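Local atomic coordinates of protein tudor (Drosophila melanogaster, PDB entry 3NTK), a protein that recognises methylated arginines of the Piwi protein Aubergine, here through its last extended Tudor domain, and is required for germ cell formation. Residues F129-E141 and V153-L166. Numbering follows the deposited sequence.
Sequences FIDTRFSETFQVE and VRLFYQSKNISEKL
With CG trans to the backbone nitrogen in both Phe-129 (chi1 -178°) and Tyr-157 (chi1 -177°), the two rings swing together edge-to-face, planes 88° apart, the edge of Phe-129 pointing at the face of Tyr-157. CZ of Phe-129 comes to 3.6 Å from CD2 of Tyr-157. Ile-162 CD1 and Leu-166 CD2 close on the same phenyl ring, and the Arg-133 guanidinium lies over one of its faces, its NH1 bonded to Phe-129 O at 2.7 Å. Replacing Phe-129 by an alanine would probably open a gap between the helix and Tyr-157, leaving the tyrosine ring freer to shift. Phe-138 lays a ring face obliquely against Tyr-157, with CD1 of the tyrosine 3.5 Å from Phe-138 CE2. Beyond the ring, Tyr-157 OH meets Glu-136 OE1, though the modelled 2.3 Å is doubtfully short.

Gln-139 bends at chi2, which carries OE1 to Ser-159 N at 2.8 Å, while a water joins its NE2 to Thr-137 O and Gln-158 N. In the strands, Gln-139 pairs with Phe-156 and, farther along, Glu-141 with Arg-154 through backbone bonds, and Glu-141 OE1 also forms a salt bridge with Arg-154 NH1 at 3.2 Å. The aromatic cluster packs helix 120-131 of the OB-fold part against its antiparallel beta hairpin, strands 137-145 and 151-157.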
loop_
_atom_site.group_PDB
_atom_site.type_symbol
_atom_site.label_atom_id
_atom_site.label_comp_id
_atom_site.label_asym_id
_atom_site.label_seq_id
_atom_site.Cartn_x
_atom_site.Cartn_y
_atom_site.Cartn_z
ATOM N N PHE A 129 12.731 -2.936 13.136
ATOM C CA PHE A 129 11.730 -3.707 13.856
ATOM C C PHE A 129 10.665 -4.193 12.872
ATOM O O PHE A 129 10.242 -5.349 12.916
ATOM C CB PHE A 129 11.099 -2.840 14.954
ATOM C CG PHE A 129 10.077 -3.557 15.791
ATOM C CD1 PHE A 129 8.752 -3.648 15.373
ATOM C CD2 PHE A 129 10.440 -4.143 17.001
ATOM C CE1 PHE A 129 7.800 -4.308 16.149
ATOM C CE2 PHE A 129 9.497 -4.806 17.784
ATOM C CZ PHE A 129 8.173 -4.887 17.356
ATOM N N ILE A 130 10.259 -3.302 11.972
ATOM C CA ILE A 130 9.246 -3.613 10.970
ATOM C C ILE A 130 9.774 -4.555 9.890
ATOM O O ILE A 130 9.084 -5.495 9.493
ATOM C CB ILE A 130 8.734 -2.326 10.279
ATOM C CG1 ILE A 130 8.147 -1.367 11.319
ATOM C CG2 ILE A 130 7.692 -2.681 9.228
ATOM C CD1 ILE A 130 6.967 -1.922 12.085
ATOM N N ASP A 131 10.991 -4.300 9.418
ATOM C CA ASP A 131 11.593 -5.127 8.377
ATOM C C ASP A 131 11.680 -6.590 8.788
ATOM O O ASP A 131 11.645 -7.480 7.943
ATOM C CB ASP A 131 12.995 -4.620 8.021
ATOM C CG ASP A 131 12.970 -3.286 7.294
ATOM O OD1 ASP A 131 12.129 -3.112 6.386
ATOM O OD2 ASP A 131 13.802 -2.414 7.621
ATOM N N THR A 132 11.792 -6.830 10.088
ATOM C CA THR A 132 11.898 -8.183 10.623
ATOM C C THR A 132 10.539 -8.868 10.758
ATOM O O THR A 132 10.460 -10.095 10.844
ATOM C CB THR A 132 12.575 -8.160 12.013
ATOM O OG1 THR A 132 13.901 -7.632 11.887
ATOM C CG2 THR A 132 12.646 -9.556 12.606
ATOM N N ARG A 133 9.472 -8.075 10.764
ATOM C CA ARG A 133 8.126 -8.609 10.935
ATOM C C ARG A 133 7.155 -8.157 9.845
ATOM O O ARG A 133 5.965 -7.988 10.103
ATOM C CB ARG A 133 7.596 -8.176 12.306
ATOM C CG ARG A 133 8.569 -8.437 13.452
ATOM C CD ARG A 133 8.120 -7.765 14.741
ATOM N NE ARG A 133 8.997 -8.072 15.873
ATOM C CZ ARG A 133 10.280 -7.725 15.952
ATOM N NH1 ARG A 133 10.857 -7.050 14.965
ATOM N NH2 ARG A 133 10.990 -8.055 17.024
ATOM N N PHE A 134 7.656 -7.981 8.626
ATOM C CA PHE A 134 6.821 -7.518 7.523
ATOM C C PHE A 134 5.515 -8.273 7.303
ATOM O O PHE A 134 4.510 -7.673 6.927
ATOM C CB PHE A 134 7.618 -7.504 6.213
ATOM C CG PHE A 134 7.945 -6.118 5.719
ATOM C CD1 PHE A 134 6.961 -5.133 5.675
ATOM C CD2 PHE A 134 9.231 -5.799 5.294
ATOM C CE1 PHE A 134 7.251 -3.850 5.213
ATOM C CE2 PHE A 134 9.531 -4.517 4.830
ATOM C CZ PHE A 134 8.536 -3.541 4.792
ATOM N N SER A 135 5.517 -9.579 7.537
ATOM C CA SER A 135 4.306 -10.369 7.332
ATOM C C SER A 135 3.439 -10.479 8.582
ATOM O O SER A 135 2.341 -11.036 8.534
ATOM C CB SER A 135 4.675 -11.773 6.841
ATOM O OG SER A 135 5.508 -12.432 7.779
ATOM N N GLU A 136 3.922 -9.940 9.695
ATOM C CA GLU A 136 3.177 -10.016 10.944
ATOM C C GLU A 136 2.067 -8.979 11.045
ATOM O O GLU A 136 2.089 -7.951 10.370
ATOM C CB GLU A 136 4.119 -9.864 12.137
ATOM C CG GLU A 136 5.325 -10.784 12.087
ATOM C CD GLU A 136 5.842 -11.130 13.466
ATOM O OE1 GLU A 136 5.937 -10.217 14.310
ATOM O OE2 GLU A 136 6.159 -12.314 13.705
ATOM N N THR A 137 1.100 -9.262 11.908
ATOM C CA THR A 137 -0.031 -8.371 12.118
ATOM C C THR A 137 0.269 -7.290 13.150
ATOM O O THR A 137 0.871 -7.556 14.188
ATOM C CB THR A 137 -1.271 -9.169 12.586
ATOM O OG1 THR A 137 -1.703 -10.037 11.531
ATOM C CG2 THR A 137 -2.409 -8.229 12.961
ATOM N N PHE A 138 -0.146 -6.067 12.839
ATOM C CA PHE A 138 0.012 -4.918 13.724
ATOM C C PHE A 138 -1.391 -4.358 13.869
ATOM O O PHE A 138 -2.311 -4.817 13.197
ATOM C CB PHE A 138 0.894 -3.834 13.087
ATOM C CG PHE A 138 2.357 -4.169 13.060
ATOM C CD1 PHE A 138 2.877 -5.001 12.081
ATOM C CD2 PHE A 138 3.212 -3.660 14.032
ATOM C CE1 PHE A 138 4.234 -5.327 12.071
ATOM C CE2 PHE A 138 4.567 -3.981 14.030
ATOM C CZ PHE A 138 5.079 -4.813 13.051
ATOM N N GLN A 139 -1.570 -3.385 14.751
ATOM C CA GLN A 139 -2.875 -2.752 14.886
ATOM C C GLN A 139 -2.658 -1.254 14.775
ATOM O O GLN A 139 -1.594 -0.742 15.127
ATOM C CB GLN A 139 -3.536 -3.056 16.232
ATOM C CG GLN A 139 -3.866 -4.516 16.466
ATOM C CD GLN A 139 -2.633 -5.322 16.772
ATOM O OE1 GLN A 139 -1.854 -4.965 17.663
ATOM N NE2 GLN A 139 -2.441 -6.417 16.043
ATOM N N VAL A 140 -3.659 -0.556 14.259
ATOM C CA VAL A 140 -3.574 0.890 14.140
ATOM C C VAL A 140 -4.844 1.513 14.679
ATOM O O VAL A 140 -5.936 0.965 14.510
ATOM C CB VAL A 140 -3.397 1.362 12.670
ATOM C CG1 VAL A 140 -2.017 0.985 12.157
ATOM C CG2 VAL A 140 -4.489 0.761 11.787
ATOM N N GLU A 141 -4.689 2.641 15.361
ATOM C CA GLU A 141 -5.828 3.385 15.866
ATOM C C GLU A 141 -5.863 4.552 14.890
ATOM O O GLU A 141 -4.881 5.279 14.770
ATOM C CB GLU A 141 -5.575 3.908 17.284
ATOM C CG GLU A 141 -6.828 4.454 17.966
ATOM C CD GLU A 141 -6.522 5.369 19.146
ATOM O OE1 GLU A 141 -5.491 5.159 19.822
ATOM O OE2 GLU A 141 -7.324 6.293 19.405
ATOM N N VAL A 153 -2.241 7.842 12.333
ATOM C CA VAL A 153 -2.505 6.733 13.242
ATOM C C VAL A 153 -1.550 6.559 14.420
ATOM O O VAL A 153 -0.503 7.193 14.500
ATOM C CB VAL A 153 -2.482 5.389 12.460
ATOM C CG1 VAL A 153 -3.364 5.477 11.218
ATOM C CG2 VAL A 153 -1.039 5.041 12.064
ATOM N N ARG A 154 -1.949 5.683 15.338
ATOM C CA ARG A 154 -1.134 5.302 16.484
ATOM C C ARG A 154 -0.917 3.821 16.207
ATOM O O ARG A 154 -1.870 3.092 15.917
ATOM C CB ARG A 154 -1.883 5.489 17.800
ATOM C CG ARG A 154 -2.026 6.934 18.221
ATOM C CD ARG A 154 -2.830 7.041 19.502
ATOM N NE ARG A 154 -3.197 8.423 19.792
ATOM C CZ ARG A 154 -4.138 8.778 20.660
ATOM N NH1 ARG A 154 -4.808 7.852 21.331
ATOM N NH2 ARG A 154 -4.416 10.060 20.850
ATOM N N LEU A 155 0.333 3.384 16.283
ATOM C CA LEU A 155 0.678 2.002 15.979
ATOM C C LEU A 155 0.820 1.107 17.208
ATOM O O LEU A 155 1.360 1.518 18.240
ATOM C CB LEU A 155 1.978 1.979 15.167
ATOM C CG LEU A 155 2.501 0.646 14.625
ATOM C CD1 LEU A 155 1.533 0.090 13.599
ATOM C CD2 LEU A 155 3.879 0.857 14.006
ATOM N N PHE A 156 0.330 -0.121 17.078
ATOM C CA PHE A 156 0.400 -1.101 18.154
ATOM C C PHE A 156 0.913 -2.434 17.631
ATOM O O PHE A 156 0.777 -2.755 16.447
ATOM C CB PHE A 156 -0.976 -1.315 18.791
ATOM C CG PHE A 156 -1.575 -0.069 19.381
ATOM C CD1 PHE A 156 -2.051 0.946 18.559
ATOM C CD2 PHE A 156 -1.643 0.098 20.761
ATOM C CE1 PHE A 156 -2.585 2.115 19.102
ATOM C CE2 PHE A 156 -2.176 1.263 21.315
ATOM C CZ PHE A 156 -2.647 2.273 20.482
ATOM N N TYR A 157 1.509 -3.211 18.524
ATOM C CA TYR A 157 2.024 -4.524 18.170
ATOM C C TYR A 157 1.606 -5.442 19.313
ATOM O O TYR A 157 1.945 -5.195 20.469
ATOM C CB TYR A 157 3.542 -4.479 18.029
ATOM C CG TYR A 157 4.143 -5.792 17.601
ATOM C CD1 TYR A 157 3.750 -6.412 16.413
ATOM C CD2 TYR A 157 5.105 -6.421 18.387
ATOM C CE1 TYR A 157 4.303 -7.630 16.021
ATOM C CE2 TYR A 157 5.663 -7.631 18.007
ATOM C CZ TYR A 157 5.260 -8.229 16.828
ATOM O OH TYR A 157 5.823 -9.424 16.467
ATOM N N GLN A 158 0.858 -6.491 18.984
ATOM C CA GLN A 158 0.344 -7.407 19.995
ATOM C C GLN A 158 -0.570 -6.590 20.908
ATOM O O GLN A 158 -0.651 -6.819 22.112
ATOM C CB GLN A 158 1.487 -8.038 20.789
ATOM C CG GLN A 158 2.323 -9.011 19.973
ATOM C CD GLN A 158 3.350 -9.739 20.813
ATOM O OE1 GLN A 158 3.028 -10.274 21.874
ATOM N NE2 GLN A 158 4.591 -9.775 20.339
ATOM N N SER A 159 -1.252 -5.621 20.302
ATOM C CA SER A 159 -2.186 -4.741 20.999
ATOM C C SER A 159 -1.562 -3.829 22.055
ATOM O O SER A 159 -2.262 -3.317 22.929
ATOM C CB SER A 159 -3.316 -5.566 21.624
ATOM O OG SER A 159 -4.086 -6.193 20.610
ATOM N N LYS A 160 -0.250 -3.624 21.971
ATOM C CA LYS A 160 0.451 -2.741 22.903
ATOM C C LYS A 160 1.090 -1.599 22.112
ATOM O O LYS A 160 1.531 -1.801 20.980
ATOM C CB LYS A 160 1.544 -3.506 23.652
ATOM C CG LYS A 160 1.042 -4.682 24.470
ATOM C CD LYS A 160 0.095 -4.230 25.566
ATOM C CE LYS A 160 -0.547 -5.424 26.255
ATOM N NZ LYS A 160 -1.347 -6.231 25.288
ATOM N N ASN A 161 1.131 -0.403 22.698
ATOM C CA ASN A 161 1.743 0.738 22.019
ATOM C C ASN A 161 3.126 0.313 21.535
ATOM O O ASN A 161 3.917 -0.237 22.304
ATOM C CB ASN A 161 1.859 1.933 22.965
ATOM C CG ASN A 161 0.572 2.729 23.062
ATOM O OD1 ASN A 161 0.126 3.330 22.084
ATOM N ND2 ASN A 161 -0.031 2.740 24.246
ATOM N N ILE A 162 3.405 0.563 20.258
ATOM C CA ILE A 162 4.672 0.177 19.652
ATOM C C ILE A 162 5.905 0.546 20.485
ATOM O O ILE A 162 6.836 -0.250 20.604
ATOM C CB ILE A 162 4.798 0.776 18.225
ATOM C CG1 ILE A 162 6.028 0.204 17.518
ATOM C CG2 ILE A 162 4.858 2.286 18.297
ATOM C CD1 ILE A 162 5.933 -1.282 17.236
ATOM N N SER A 163 5.900 1.739 21.070
ATOM C CA SER A 163 7.026 2.193 21.882
ATOM C C SER A 163 7.346 1.216 23.017
ATOM O O SER A 163 8.494 1.113 23.454
ATOM C CB SER A 163 6.729 3.579 22.458
ATOM O OG SER A 163 7.789 4.033 23.278
ATOM N N GLU A 164 6.332 0.500 23.492
ATOM C CA GLU A 164 6.534 -0.462 24.569
ATOM C C GLU A 164 7.230 -1.726 24.075
ATOM O O GLU A 164 7.967 -2.361 24.823
ATOM C CB GLU A 164 5.196 -0.844 25.205
ATOM C CG GLU A 164 5.334 -1.835 26.349
ATOM C CD GLU A 164 3.996 -2.280 26.906
ATOM O OE1 GLU A 164 3.178 -1.403 27.260
ATOM O OE2 GLU A 164 3.766 -3.507 26.989
ATOM N N LYS A 165 6.999 -2.085 22.814
ATOM C CA LYS A 165 7.606 -3.286 22.249
ATOM C C LYS A 165 9.016 -3.041 21.720
ATOM O O LYS A 165 9.728 -3.985 21.383
ATOM C CB LYS A 165 6.720 -3.848 21.133
ATOM C CG LYS A 165 5.252 -3.941 21.514
ATOM C CD LYS A 165 5.019 -4.827 22.729
ATOM C CE LYS A 165 5.232 -6.291 22.403
ATOM N NZ LYS A 165 4.739 -7.162 23.507
ATOM N N LEU A 166 9.409 -1.773 21.629
ATOM C CA LEU A 166 10.750 -1.423 21.168
ATOM C C LEU A 166 11.628 -1.416 22.417
ATOM O O LEU A 166 11.892 -0.372 23.003
ATOM C CB LEU A 166 10.748 -0.042 20.508
ATOM C CG LEU A 166 9.907 0.089 19.233
ATOM C CD1 LEU A 166 9.961 1.522 18.728
ATOM C CD2 LEU A 166 10.426 -0.873 18.171
HETATM O O HOH W 1 0.054 -7.693 16.590
#